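Type III effector NopAA (Sinorhizobium fredii USDA 257, PDB 6SDU) hydrolyses xyloglucan as a secreted type III effector with a glycosyl hydrolase family 12 domain, and probably also acts on cellulose. Local coordinates at residues P18-H23 / Q48-S53; G54-S59 / F229-V234; Y73-F78 / S211-V216; F94-P99 / K183-T188. All coordinates share one frame; numbering follows the deposited sequence.

Interaction 1 of 4, residues P18-H23 / Q48-S53; sequences PIWSSH and QTISVS
Residues 18-23 run antiparallel to 48-53, with Trp20, Ser21 and Ser22 set against Val52, Ser51 and Ile50. The backbones are joined by a ladder of hydrogen bonds. Val52 N reaches Trp20 O at 2.7 Å almost in a straight line (172°), and farther along, Ser22 and Ile50 exchange a reciprocal pair. At the other end a classic beta bulge sets two residues, Ile19 and Trp20, against the single Val52: Ile19 N makes the firm bond to Val52 O at 2.7 Å, while Trp20 N adds a weak one to the same oxygen.

Side-chain polarity supplies one more bond. Ser21 OG donates to Ile50 O at 3.0 Å, tilted out of the carbonyl plane, so that oxygen is gripped by both this hydroxyl and Ser22 N. Past the last bridged pair, water 1 donates to His23 O at 2.8 Å and accepts from Gln48 N at 2.9 Å.

Apolar contact lies on the face bearing Trp20, Ile50 and Val52. With CG opposite the backbone N (chi1 173°), the indole swings along its neighbour strand; Val52 CG2 meets the ring edge in its plane, 3.4 Å from Trp20 CE3, and Ile50 CG2 comes obliquely to Trp20 CH2 at 3.5 Å. Branched aliphatics suit this place because a methyl can reach the indole from the neighbouring strand. Phe29 stacks on the same indole, and Trp36 touches both Trp20 and Val52.

The chemistry is thus divided by face: Ser21 and Ser51 occupy the more exposed side, whereas the largely apolar face, which also carries Ser22, lets this edge strand seal against the other sheet.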
loop_
_atom_site.group_PDB
_atom_site.type_symbol
_atom_site.label_atom_id
_atom_site.label_comp_id
_atom_site.label_asym_id
_atom_site.label_seq_id
_atom_site.Cartn_x
_atom_site.Cartn_y
_atom_site.Cartn_z
ATOM N N PRO A 18 20.283 -12.058 4.525
ATOM C CA PRO A 18 19.922 -11.022 3.598
ATOM C C PRO A 18 20.814 -10.850 2.376
ATOM O O PRO A 18 21.937 -10.991 2.484
ATOM C CB PRO A 18 19.997 -9.746 4.406
ATOM C CG PRO A 18 20.905 -10.064 5.545
ATOM C CD PRO A 18 20.941 -11.563 5.686
ATOM N N ILE A 19 20.201 -10.536 1.253
ATOM C CA ILE A 19 20.942 -10.175 0.020
ATOM C C ILE A 19 21.155 -8.659 0.064
ATOM O O ILE A 19 21.967 -8.177 -0.663
ATOM C CB ILE A 19 20.224 -10.660 -1.248
ATOM C CG1 ILE A 19 18.830 -10.067 -1.400
ATOM C CG2 ILE A 19 20.170 -12.167 -1.285
ATOM C CD1 ILE A 19 18.289 -10.184 -2.774
ATOM N N TRP A 20 20.401 -7.973 0.913
ATOM C CA TRP A 20 20.572 -6.550 1.136
ATOM C C TRP A 20 19.827 -6.169 2.403
ATOM O O TRP A 20 18.829 -6.813 2.762
ATOM C CB TRP A 20 20.061 -5.742 -0.055
ATOM C CG TRP A 20 20.057 -4.280 0.160
ATOM C CD1 TRP A 20 21.114 -3.421 0.020
ATOM C CD2 TRP A 20 18.931 -3.482 0.529
ATOM N NE1 TRP A 20 20.706 -2.124 0.266
ATOM C CE2 TRP A 20 19.367 -2.137 0.574
ATOM C CE3 TRP A 20 17.582 -3.767 0.775
ATOM C CZ2 TRP A 20 18.511 -1.091 0.889
ATOM C CZ3 TRP A 20 16.734 -2.745 1.074
ATOM C CH2 TRP A 20 17.198 -1.413 1.139
ATOM N N SER A 21 20.361 -5.178 3.103
ATOM C CA SER A 21 19.765 -4.615 4.297
ATOM C C SER A 21 20.184 -3.151 4.387
ATOM O O SER A 21 21.298 -2.800 3.996
ATOM C CB SER A 21 20.221 -5.361 5.563
ATOM O OG SER A 21 19.379 -5.039 6.652
ATOM N N SER A 22 19.322 -2.315 4.968
ATOM C CA SER A 22 19.657 -0.914 5.216
ATOM C C SER A 22 18.841 -0.365 6.379
ATOM O O SER A 22 17.676 -0.731 6.566
ATOM C CB SER A 22 19.433 -0.031 3.980
ATOM O OG SER A 22 19.635 1.335 4.294
ATOM N N HIS A 23 19.474 0.471 7.191
ATOM C CA HIS A 23 18.742 1.265 8.164
ATOM C C HIS A 23 18.739 2.744 7.800
ATOM O O HIS A 23 18.175 3.554 8.541
ATOM C CB HIS A 23 19.299 1.044 9.576
ATOM C CG HIS A 23 20.770 1.272 9.691
ATOM N ND1 HIS A 23 21.328 2.531 9.657
ATOM C CD2 HIS A 23 21.800 0.405 9.836
ATOM C CE1 HIS A 23 22.640 2.434 9.769
ATOM N NE2 HIS A 23 22.952 1.154 9.879
ATOM N N GLN A 48 14.461 2.478 11.652
ATOM C CA GLN A 48 13.766 1.560 10.766
ATOM C C GLN A 48 14.800 0.807 9.958
ATOM O O GLN A 48 15.613 1.441 9.278
ATOM C CB GLN A 48 12.826 2.310 9.823
ATOM C CG GLN A 48 12.060 1.403 8.906
ATOM C CD GLN A 48 10.992 2.123 8.116
ATOM O OE1 GLN A 48 9.913 2.436 8.630
ATOM N NE2 GLN A 48 11.271 2.354 6.842
ATOM N N THR A 49 14.674 -0.524 9.910
ATOM C CA THR A 49 15.627 -1.361 9.182
ATOM C C THR A 49 14.870 -2.330 8.286
ATOM O O THR A 49 14.078 -3.157 8.764
ATOM C CB THR A 49 16.538 -2.125 10.158
ATOM O OG1 THR A 49 17.347 -1.194 10.888
ATOM C CG2 THR A 49 17.435 -3.151 9.429
ATOM N N ILE A 50 15.147 -2.249 6.999
ATOM C CA ILE A 50 14.585 -3.148 6.001
ATOM C C ILE A 50 15.657 -4.170 5.632
ATOM O O ILE A 50 16.851 -3.842 5.569
ATOM C CB ILE A 50 14.098 -2.333 4.781
ATOM C CG1 ILE A 50 13.273 -3.185 3.808
ATOM C CG2 ILE A 50 15.274 -1.632 4.104
ATOM C CD1 ILE A 50 12.618 -2.341 2.713
ATOM N N SER A 51 15.255 -5.431 5.481
ATOM C CA SER A 51 16.159 -6.483 5.026
ATOM C C SER A 51 15.465 -7.268 3.930
ATOM O O SER A 51 14.248 -7.487 3.995
ATOM C CB SER A 51 16.615 -7.422 6.161
ATOM O OG SER A 51 15.561 -8.276 6.565
ATOM N N VAL A 52 16.229 -7.638 2.900
ATOM C CA VAL A 52 15.711 -8.387 1.759
ATOM C C VAL A 52 16.401 -9.738 1.708
ATOM O O VAL A 52 17.636 -9.811 1.640
ATOM C CB VAL A 52 15.909 -7.634 0.440
ATOM C CG1 VAL A 52 15.336 -8.458 -0.695
ATOM C CG2 VAL A 52 15.262 -6.269 0.524
ATOM N N SER A 53 15.610 -10.808 1.725
ATOM C CA SER A 53 16.204 -12.135 1.655
ATOM C C SER A 53 16.260 -12.701 0.239
ATOM O O SER A 53 17.074 -13.591 -0.026
ATOM C CB SER A 53 15.412 -13.088 2.554
ATOM O OG SER A 53 15.985 -14.372 2.507
HETATM O O HOH W 1 17.164 3.422 11.146
#

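Interaction 2 of 4, residues G54-S59 / F229-V234; sequences GVNRWS and FNNWSV
Trp58 and Phe229 form an antiparallel hydrogen-bonded pair within the six-stranded sheet of the glycosyl hydrolase 12 beta-jelly roll, where strand 57-62 lies beside 225-236. Trp58 N bonds to Phe229 O at 3.0 Å, and Phe229 N returns the bond to Trp58 O at 2.8 Å. A type I turn from Gly54 to Arg57 leads into this pair. Beyond it the ladder is less regular: Asn56 O receives only a weak bond from Trp232 N, near the place where Asn230 and Asn231 bulge opposite Asn95 of the next strand.

Side by side and pointing the same way, the two aromatic side chains make an offset stack. The six-membered ring of Trp58 and the ring of Phe229 have centroids 4.2 Å apart and planes inclined by 17°. Flat aromatics suit this buried face, since the pair fills the space between the sheets; Trp36 meets Trp58 edge to face, and Val76 packs on it from the nine-stranded sheet.

Arg57 belongs to the exposed side. Its chain bends at chi3 (-76°), laying the guanidinium with one face over Asn230 O and CB. Arg57 NH1 is 3.2 Å from Asn230 OD1, but the angle is too poor for a hydrogen bond; the contact here is that of a flat group lying over its neighbour. Water 2 instead links Trp58 O with Asn230 OD1, donating to each.

Trp58 NE1 is buried with no hydrogen-bond partner in the model; against it lies Phe229 CB, 3.6 Å away, which sits over the face of the five-membered ring.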
loop_
_atom_site.group_PDB
_atom_site.type_symbol
_atom_site.label_atom_id
_atom_site.label_comp_id
_atom_site.label_asym_id
_atom_site.label_seq_id
_atom_site.Cartn_x
_atom_site.Cartn_y
_atom_site.Cartn_z
ATOM N N GLY A 54 15.503 -12.137 -0.688
ATOM C CA GLY A 54 15.414 -12.625 -2.055
ATOM C C GLY A 54 14.302 -11.860 -2.735
ATOM O O GLY A 54 13.584 -11.082 -2.092
ATOM N N VAL A 55 14.133 -12.112 -4.040
ATOM C CA VAL A 55 13.240 -11.242 -4.816
ATOM C C VAL A 55 11.810 -11.275 -4.294
ATOM O O VAL A 55 11.088 -10.273 -4.374
ATOM C CB VAL A 55 13.274 -11.608 -6.322
ATOM C CG1 VAL A 55 14.489 -11.014 -6.987
ATOM C CG2 VAL A 55 13.258 -13.104 -6.514
ATOM N N ASN A 56 11.391 -12.390 -3.714
ATOM C CA ASN A 56 10.027 -12.529 -3.233
ATOM C C ASN A 56 9.853 -12.398 -1.719
ATOM O O ASN A 56 8.713 -12.439 -1.249
ATOM C CB ASN A 56 9.435 -13.830 -3.782
ATOM C CG ASN A 56 9.394 -13.828 -5.328
ATOM O OD1 ASN A 56 8.932 -12.858 -5.954
ATOM N ND2 ASN A 56 9.897 -14.900 -5.938
ATOM N N ARG A 57 10.923 -12.264 -0.929
ATOM C CA ARG A 57 10.785 -12.297 0.530
ATOM C C ARG A 57 11.617 -11.201 1.182
ATOM O O ARG A 57 12.831 -11.135 0.986
ATOM C CB ARG A 57 11.203 -13.654 1.095
ATOM C CG ARG A 57 11.068 -13.754 2.592
ATOM C CD ARG A 57 11.668 -15.043 3.098
ATOM N NE ARG A 57 10.794 -16.176 2.821
ATOM C CZ ARG A 57 10.051 -16.779 3.742
ATOM N NH1 ARG A 57 10.091 -16.352 5.001
ATOM N NH2 ARG A 57 9.271 -17.805 3.406
ATOM N N TRP A 58 10.963 -10.392 2.018
ATOM C CA TRP A 58 11.589 -9.262 2.682
ATOM C C TRP A 58 10.896 -8.983 4.010
ATOM O O TRP A 58 9.877 -9.597 4.358
ATOM C CB TRP A 58 11.601 -8.016 1.785
ATOM C CG TRP A 58 10.291 -7.411 1.442
ATOM C CD1 TRP A 58 9.403 -7.843 0.476
ATOM C CD2 TRP A 58 9.742 -6.196 1.973
ATOM N NE1 TRP A 58 8.324 -6.984 0.416
ATOM C CE2 TRP A 58 8.502 -5.971 1.320
ATOM C CE3 TRP A 58 10.180 -5.274 2.929
ATOM C CZ2 TRP A 58 7.699 -4.855 1.598
ATOM C CZ3 TRP A 58 9.363 -4.188 3.231
ATOM C CH2 TRP A 58 8.139 -3.982 2.560
ATOM N N SER A 59 11.521 -8.100 4.787
ATOM C CA SER A 59 11.051 -7.768 6.117
ATOM C C SER A 59 11.466 -6.336 6.448
ATOM O O SER A 59 12.403 -5.791 5.849
ATOM C CB SER A 59 11.621 -8.797 7.119
ATOM O OG SER A 59 11.664 -8.287 8.425
ATOM N N PHE A 229 7.235 -10.016 5.085
ATOM C CA PHE A 229 6.534 -10.265 3.835
ATOM C C PHE A 229 7.204 -11.529 3.321
ATOM O O PHE A 229 8.249 -11.479 2.667
ATOM C CB PHE A 229 6.630 -9.056 2.896
ATOM C CG PHE A 229 6.018 -7.799 3.483
ATOM C CD1 PHE A 229 4.665 -7.533 3.341
ATOM C CD2 PHE A 229 6.787 -6.909 4.213
ATOM C CE1 PHE A 229 4.096 -6.380 3.895
ATOM C CE2 PHE A 229 6.217 -5.757 4.791
ATOM C CZ PHE A 229 4.876 -5.499 4.639
ATOM N N ASN A 230 6.555 -12.669 3.576
ATOM C CA ASN A 230 7.174 -13.952 3.267
ATOM C C ASN A 230 7.092 -14.248 1.791
ATOM O O ASN A 230 7.980 -14.908 1.237
ATOM C CB ASN A 230 6.485 -15.090 4.016
ATOM C CG ASN A 230 6.548 -14.925 5.496
ATOM O OD1 ASN A 230 7.599 -14.581 6.046
ATOM N ND2 ASN A 230 5.433 -15.195 6.171
ATOM N N ASN A 231 6.053 -13.748 1.137
ATOM C CA ASN A 231 6.036 -13.812 -0.302
ATOM C C ASN A 231 5.393 -12.549 -0.841
ATOM O O ASN A 231 4.459 -12.015 -0.234
ATOM C CB ASN A 231 5.300 -15.051 -0.801
ATOM C CG ASN A 231 5.292 -15.118 -2.296
ATOM O OD1 ASN A 231 6.349 -15.190 -2.915
ATOM N ND2 ASN A 231 4.110 -15.042 -2.896
ATOM N N TRP A 232 5.942 -12.057 -1.953
ATOM C CA TRP A 232 5.329 -10.992 -2.742
ATOM C C TRP A 232 5.797 -11.160 -4.176
ATOM O O TRP A 232 7.003 -11.161 -4.432
ATOM C CB TRP A 232 5.684 -9.590 -2.225
ATOM C CG TRP A 232 4.762 -8.550 -2.828
ATOM C CD1 TRP A 232 3.461 -8.322 -2.474
ATOM C CD2 TRP A 232 5.040 -7.642 -3.922
ATOM N NE1 TRP A 232 2.919 -7.334 -3.261
ATOM C CE2 TRP A 232 3.862 -6.899 -4.154
ATOM C CE3 TRP A 232 6.164 -7.377 -4.706
ATOM C CZ2 TRP A 232 3.784 -5.897 -5.121
ATOM C CZ3 TRP A 232 6.081 -6.388 -5.675
ATOM C CH2 TRP A 232 4.908 -5.650 -5.863
ATOM N N SER A 233 4.855 -11.277 -5.109
ATOM C CA SER A 233 5.172 -11.442 -6.523
ATOM C C SER A 233 4.153 -10.668 -7.349
ATOM O O SER A 233 3.026 -10.446 -6.905
ATOM C CB SER A 233 5.165 -12.925 -6.935
ATOM O OG SER A 233 3.924 -13.532 -6.618
ATOM N N VAL A 234 4.553 -10.259 -8.554
ATOM C CA VAL A 234 3.662 -9.598 -9.503
ATOM C C VAL A 234 3.713 -10.377 -10.808
ATOM O O VAL A 234 4.794 -10.797 -11.245
ATOM C CB VAL A 234 4.035 -8.123 -9.743
ATOM C CG1 VAL A 234 3.189 -7.503 -10.898
ATOM C CG2 VAL A 234 3.857 -7.322 -8.463
HETATM O O HOH W 2 10.061 -12.540 5.583
#

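Interaction 3 of 4, residues Y73-F78 / S211-V216; sequences YPHVAF and SVQYGV
Gln213 reaches across to four residues of the 73-78 strand, and its side chain can be followed outward. Gln213 CB lies against Val76 O at 3.7 Å. Gln213 CG rests on the methyl of Ala77, 3.8 Å from Ala77 CB, a small residue that leaves the long glutamine room to pass, and also touches His75 CD2. From there the extended chain carries Gln213 CD to 3.8 Å from His75 NE2, with OE1 over one face of the imidazole and the amide inclined by 32° to that ring. Gln213 OE1 finally arrives at the edge of the Tyr73 ring, 3.7 Å from Tyr73 CE2 and in its plane, and accepts a weak hydrogen bond from Trp111 NE1.

The imidazole that the glutamine lies along is itself fixed: His75 ND1 donates to Tyr73 O at 2.9 Å, within the ring plane, which settles the ring's rotation. Tyr73 in turn extends along the neighbouring strand, CG opposite its backbone N (chi1 -176°), so that Tyr73 CE1 comes 3.6 Å from Gly215 C while OH bonds to Ala107 O. Its side chain lies about 7 Å from a bound glucopyranose. Gly215, having no side chain, allows both this ring and Pro74 O to come close to its backbone.

Reciprocal backbone bonds join Val76 to Tyr214 and Phe78 to Val212, and Val216 N adds one to Pro74 O. Val76 and Tyr214 turn to the opposite face, packing on Trp232 of the other sheet. These are interior strands of the nine-stranded sheet, whose concave face forms the substrate cleft in the jelly roll of family 12 hydrolases.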
loop_
_atom_site.group_PDB
_atom_site.type_symbol
_atom_site.label_atom_id
_atom_site.label_comp_id
_atom_site.label_asym_id
_atom_site.label_seq_id
_atom_site.Cartn_x
_atom_site.Cartn_y
_atom_site.Cartn_z
ATOM N N TYR A 73 7.018 4.583 4.731
ATOM C CA TYR A 73 6.404 3.588 3.852
ATOM C C TYR A 73 7.496 2.697 3.287
ATOM O O TYR A 73 7.868 2.817 2.111
ATOM C CB TYR A 73 5.591 4.245 2.732
ATOM C CG TYR A 73 4.828 3.261 1.822
ATOM C CD1 TYR A 73 3.950 2.312 2.349
ATOM C CD2 TYR A 73 4.980 3.303 0.434
ATOM C CE1 TYR A 73 3.249 1.425 1.519
ATOM C CE2 TYR A 73 4.287 2.422 -0.411
ATOM C CZ TYR A 73 3.427 1.486 0.131
ATOM O OH TYR A 73 2.754 0.606 -0.712
ATOM N N PRO A 74 8.068 1.812 4.112
ATOM C CA PRO A 74 8.960 0.775 3.564
ATOM C C PRO A 74 8.201 -0.080 2.559
ATOM O O PRO A 74 7.089 -0.551 2.833
ATOM C CB PRO A 74 9.355 -0.049 4.794
ATOM C CG PRO A 74 8.301 0.244 5.816
ATOM C CD PRO A 74 7.905 1.680 5.569
ATOM N N HIS A 75 8.784 -0.276 1.382
ATOM C CA HIS A 75 7.991 -0.983 0.387
ATOM C C HIS A 75 8.878 -1.617 -0.659
ATOM O O HIS A 75 10.036 -1.245 -0.840
ATOM C CB HIS A 75 6.984 -0.062 -0.283
ATOM C CG HIS A 75 7.614 0.971 -1.164
ATOM N ND1 HIS A 75 8.098 2.164 -0.673
ATOM C CD2 HIS A 75 7.816 1.002 -2.502
ATOM C CE1 HIS A 75 8.575 2.887 -1.672
ATOM N NE2 HIS A 75 8.430 2.198 -2.788
ATOM N N VAL A 76 8.286 -2.581 -1.347
ATOM C CA VAL A 76 8.824 -3.218 -2.534
ATOM C C VAL A 76 8.046 -2.639 -3.715
ATOM O O VAL A 76 6.881 -2.264 -3.564
ATOM C CB VAL A 76 8.677 -4.749 -2.417
ATOM C CG1 VAL A 76 7.197 -5.124 -2.228
ATOM C CG2 VAL A 76 9.281 -5.498 -3.626
ATOM N N ALA A 77 8.705 -2.466 -4.858
ATOM C CA ALA A 77 8.066 -1.874 -6.030
ATOM C C ALA A 77 8.403 -2.660 -7.292
ATOM O O ALA A 77 9.514 -3.178 -7.440
ATOM C CB ALA A 77 8.480 -0.388 -6.217
ATOM N N PHE A 78 7.445 -2.690 -8.227
ATOM C CA PHE A 78 7.576 -3.387 -9.504
ATOM C C PHE A 78 7.017 -2.518 -10.631
ATOM O O PHE A 78 5.838 -2.141 -10.611
ATOM C CB PHE A 78 6.835 -4.736 -9.445
ATOM C CG PHE A 78 7.088 -5.653 -10.640
ATOM C CD1 PHE A 78 6.259 -5.622 -11.759
ATOM C CD2 PHE A 78 8.133 -6.577 -10.621
ATOM C CE1 PHE A 78 6.478 -6.482 -12.844
ATOM C CE2 PHE A 78 8.358 -7.435 -11.697
ATOM C CZ PHE A 78 7.526 -7.385 -12.813
ATOM N N SER A 211 3.700 1.993 -11.651
ATOM C CA SER A 211 4.327 1.178 -10.621
ATOM C C SER A 211 3.299 0.452 -9.755
ATOM O O SER A 211 2.275 1.027 -9.376
ATOM C CB SER A 211 5.204 2.069 -9.741
ATOM O OG SER A 211 6.110 1.287 -8.996
ATOM N N VAL A 212 3.596 -0.798 -9.404
ATOM C CA VAL A 212 2.835 -1.545 -8.408
ATOM C C VAL A 212 3.720 -1.656 -7.172
ATOM O O VAL A 212 4.810 -2.235 -7.239
ATOM C CB VAL A 212 2.412 -2.938 -8.904
ATOM C CG1 VAL A 212 1.873 -3.767 -7.729
ATOM C CG2 VAL A 212 1.349 -2.830 -9.957
ATOM N N GLN A 213 3.284 -1.079 -6.053
ATOM C CA GLN A 213 4.060 -1.103 -4.811
ATOM C C GLN A 213 3.326 -1.853 -3.699
ATOM O O GLN A 213 2.094 -1.958 -3.708
ATOM C CB GLN A 213 4.384 0.319 -4.340
ATOM C CG GLN A 213 5.129 1.128 -5.361
ATOM C CD GLN A 213 5.313 2.592 -4.982
ATOM O OE1 GLN A 213 4.688 3.114 -4.049
ATOM N NE2 GLN A 213 6.162 3.269 -5.731
ATOM N N TYR A 214 4.092 -2.386 -2.739
ATOM C CA TYR A 214 3.510 -3.028 -1.566
ATOM C C TYR A 214 4.394 -2.813 -0.338
ATOM O O TYR A 214 5.608 -3.026 -0.400
ATOM C CB TYR A 214 3.291 -4.531 -1.795
ATOM C CG TYR A 214 2.334 -5.151 -0.797
ATOM C CD1 TYR A 214 0.983 -4.807 -0.789
ATOM C CD2 TYR A 214 2.781 -6.083 0.146
ATOM C CE1 TYR A 214 0.092 -5.394 0.129
ATOM C CE2 TYR A 214 1.904 -6.672 1.069
ATOM C CZ TYR A 214 0.565 -6.318 1.063
ATOM O OH TYR A 214 -0.302 -6.896 1.985
ATOM N N GLY A 215 3.774 -2.442 0.777
ATOM C CA GLY A 215 4.525 -2.199 1.998
ATOM C C GLY A 215 3.597 -1.831 3.130
ATOM O O GLY A 215 2.437 -2.245 3.137
ATOM N N VAL A 216 4.123 -1.097 4.121
ATOM C CA VAL A 216 3.327 -0.667 5.268
ATOM C C VAL A 216 3.535 0.829 5.526
ATOM O O VAL A 216 4.676 1.305 5.640
ATOM C CB VAL A 216 3.634 -1.532 6.522
ATOM C CG1 VAL A 216 5.092 -1.509 6.886
ATOM C CG2 VAL A 216 2.758 -1.146 7.712
#

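Interaction 4 of 4, residues F94-P99 / K183-T188; sequences FNQEVP and KTNSGT
Asn185 OD1 is gripped by two amides, Gln96 NE2 across the contact and Asn124 ND2 from strand 117-125. The bond from Gln96 NE2, 3.1 Å to Asn185 OD1, uses a lone pair in the carbonyl plane and leaves in the plane of the glutamine's own amide, although the two amides are turned 65° apart. Glutamine suits this spot because its other end is also employed: OE1 takes a hydrogen bond from Tyr214 OH, which fixes which way round the amide lies. The same two residues meet through their backbones, Gln96 N to Asn185 O at 2.8 Å.

Phe94 and Gly187 exchange reciprocal backbone bonds. Phe94 CG lies between its backbone N and carbonyl carbon (chi1 63°), which folds the ring over the partner strand, and Gly187 N sits 3.6 Å above the ring plane, over its centre. A residue without a side chain lets the ring lie this close. At the ring edge Thr184 CG2 touches Phe94 CZ at 3.6 Å, while Thr184 OG1 bonds to Ser186 O.

Strand 186-190 is the outermost of the six-stranded sheet and leads into helix 191-200; strand 90-97 separates it from 225-236, while Phe94 and Gln96 reach inward to strands 103-112 and 117-125.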
loop_
_atom_site.group_PDB
_atom_site.type_symbol
_atom_site.label_atom_id
_atom_site.label_comp_id
_atom_site.label_asym_id
_atom_site.label_seq_id
_atom_site.Cartn_x
_atom_site.Cartn_y
_atom_site.Cartn_z
ATOM N N PHE A 94 0.394 -11.932 -2.090
ATOM C CA PHE A 94 1.048 -11.482 -0.861
ATOM C C PHE A 94 0.836 -12.500 0.256
ATOM O O PHE A 94 -0.192 -13.178 0.309
ATOM C CB PHE A 94 0.527 -10.101 -0.411
ATOM C CG PHE A 94 -0.948 -10.083 -0.052
ATOM C CD1 PHE A 94 -1.917 -10.006 -1.047
ATOM C CD2 PHE A 94 -1.361 -10.107 1.280
ATOM C CE1 PHE A 94 -3.272 -9.989 -0.738
ATOM C CE2 PHE A 94 -2.721 -10.082 1.606
ATOM C CZ PHE A 94 -3.678 -10.027 0.582
ATOM N N ASN A 95 1.849 -12.658 1.099
ATOM C CA ASN A 95 1.760 -13.463 2.312
ATOM C C ASN A 95 2.571 -12.751 3.391
ATOM O O ASN A 95 3.771 -12.535 3.210
ATOM C CB ASN A 95 2.288 -14.877 2.056
ATOM C CG ASN A 95 2.179 -15.768 3.267
ATOM O OD1 ASN A 95 1.221 -15.682 4.030
ATOM N ND2 ASN A 95 3.183 -16.615 3.468
ATOM N N GLN A 96 1.948 -12.404 4.520
ATOM C CA GLN A 96 2.651 -11.565 5.486
ATOM C C GLN A 96 2.378 -11.987 6.933
ATOM O O GLN A 96 1.420 -12.701 7.233
ATOM C CB GLN A 96 2.273 -10.094 5.301
ATOM C CG GLN A 96 0.827 -9.782 5.735
ATOM C CD GLN A 96 0.145 -8.802 4.818
ATOM O OE1 GLN A 96 0.689 -8.430 3.776
ATOM N NE2 GLN A 96 -1.054 -8.362 5.206
ATOM N N GLU A 97 3.266 -11.541 7.824
ATOM C CA GLU A 97 3.098 -11.679 9.265
ATOM C C GLU A 97 3.199 -10.280 9.875
ATOM O O GLU A 97 4.195 -9.588 9.667
ATOM C CB GLU A 97 4.164 -12.603 9.852
ATOM C CG GLU A 97 4.133 -14.055 9.363
ATOM C CD GLU A 97 5.420 -14.824 9.728
ATOM O OE1 GLU A 97 6.487 -14.187 9.860
ATOM O OE2 GLU A 97 5.370 -16.067 9.889
ATOM N N VAL A 98 2.184 -9.880 10.628
ATOM C CA VAL A 98 2.038 -8.499 11.086
ATOM C C VAL A 98 1.957 -8.513 12.601
ATOM O O VAL A 98 1.618 -9.543 13.212
ATOM C CB VAL A 98 0.790 -7.822 10.466
ATOM C CG1 VAL A 98 0.879 -7.758 8.941
ATOM C CG2 VAL A 98 -0.463 -8.564 10.884
ATOM N N PRO A 99 2.270 -7.400 13.252
ATOM C CA PRO A 99 2.094 -7.288 14.703
ATOM C C PRO A 99 0.621 -7.019 14.983
ATOM O O PRO A 99 -0.193 -6.921 14.062
ATOM C CB PRO A 99 2.969 -6.088 15.097
ATOM C CG PRO A 99 3.023 -5.260 13.874
ATOM C CD PRO A 99 2.850 -6.170 12.674
ATOM N N LYS A 183 -10.179 -8.203 6.733
ATOM C CA LYS A 183 -8.723 -8.127 6.701
ATOM C C LYS A 183 -8.133 -9.518 6.520
ATOM O O LYS A 183 -8.702 -10.517 6.972
ATOM C CB LYS A 183 -8.188 -7.511 7.987
ATOM C CG LYS A 183 -8.689 -6.107 8.275
ATOM C CD LYS A 183 -8.484 -5.766 9.762
ATOM C CE LYS A 183 -8.941 -4.341 10.052
ATOM N NZ LYS A 183 -8.462 -3.902 11.385
ATOM N N THR A 184 -7.002 -9.583 5.821
ATOM C CA THR A 184 -6.329 -10.856 5.567
ATOM C C THR A 184 -4.821 -10.633 5.539
ATOM O O THR A 184 -4.342 -9.510 5.304
ATOM C CB THR A 184 -6.819 -11.482 4.245
ATOM O OG1 THR A 184 -6.425 -12.865 4.169
ATOM C CG2 THR A 184 -6.250 -10.702 3.047
ATOM N N ASN A 185 -4.067 -11.714 5.806
ATOM C CA ASN A 185 -2.607 -11.689 5.715
ATOM C C ASN A 185 -2.053 -12.511 4.561
ATOM O O ASN A 185 -0.826 -12.651 4.449
ATOM C CB ASN A 185 -1.958 -12.148 7.029
ATOM C CG ASN A 185 -2.030 -11.079 8.109
ATOM O OD1 ASN A 185 -1.825 -9.893 7.829
ATOM N ND2 ASN A 185 -2.325 -11.484 9.346
ATOM N N SER A 186 -2.908 -13.116 3.746
ATOM C CA SER A 186 -2.459 -13.776 2.529
ATOM C C SER A 186 -3.606 -13.744 1.530
ATOM O O SER A 186 -4.777 -13.855 1.912
ATOM C CB SER A 186 -1.992 -15.216 2.786
ATOM O OG SER A 186 -3.098 -16.061 3.032
ATOM N N GLY A 187 -3.272 -13.618 0.255
ATOM C CA GLY A 187 -4.296 -13.523 -0.763
ATOM C C GLY A 187 -3.691 -13.164 -2.105
ATOM O O GLY A 187 -2.475 -13.082 -2.257
ATOM N N THR A 188 -4.577 -12.952 -3.076
ATOM C CA THR A 188 -4.204 -12.590 -4.441
ATOM C C THR A 188 -5.155 -11.513 -4.933
ATOM O O THR A 188 -6.369 -11.638 -4.753
ATOM C CB THR A 188 -4.272 -13.810 -5.370
ATOM O OG1 THR A 188 -3.346 -14.815 -4.924
ATOM C CG2 THR A 188 -3.944 -13.424 -6.805
#

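From the N terminus, interaction 1 closes first, bringing 48-53 back beside the edge strand 20-22, and is complete before the next begins. Interaction 2 opens immediately afterwards at 54-59 and closes only near the C terminus at 229-234. Within that long loop lies interaction 3, joining 73-78 to 211-216, and within this again lies interaction 4, between 94-99 and 183-188; no two loops cross. Interactions 1, 2 and 4 all belong to the six-stranded sheet, successive along it through the neighbouring pairs Ser51–Ser59 and Asn230–Asn95. Interaction 3 belongs to the nine-stranded sheet; its Val76 and Tyr214 meet interaction 2 in the core between the sheets, and Tyr214 also reaches Gln96 of interaction 4.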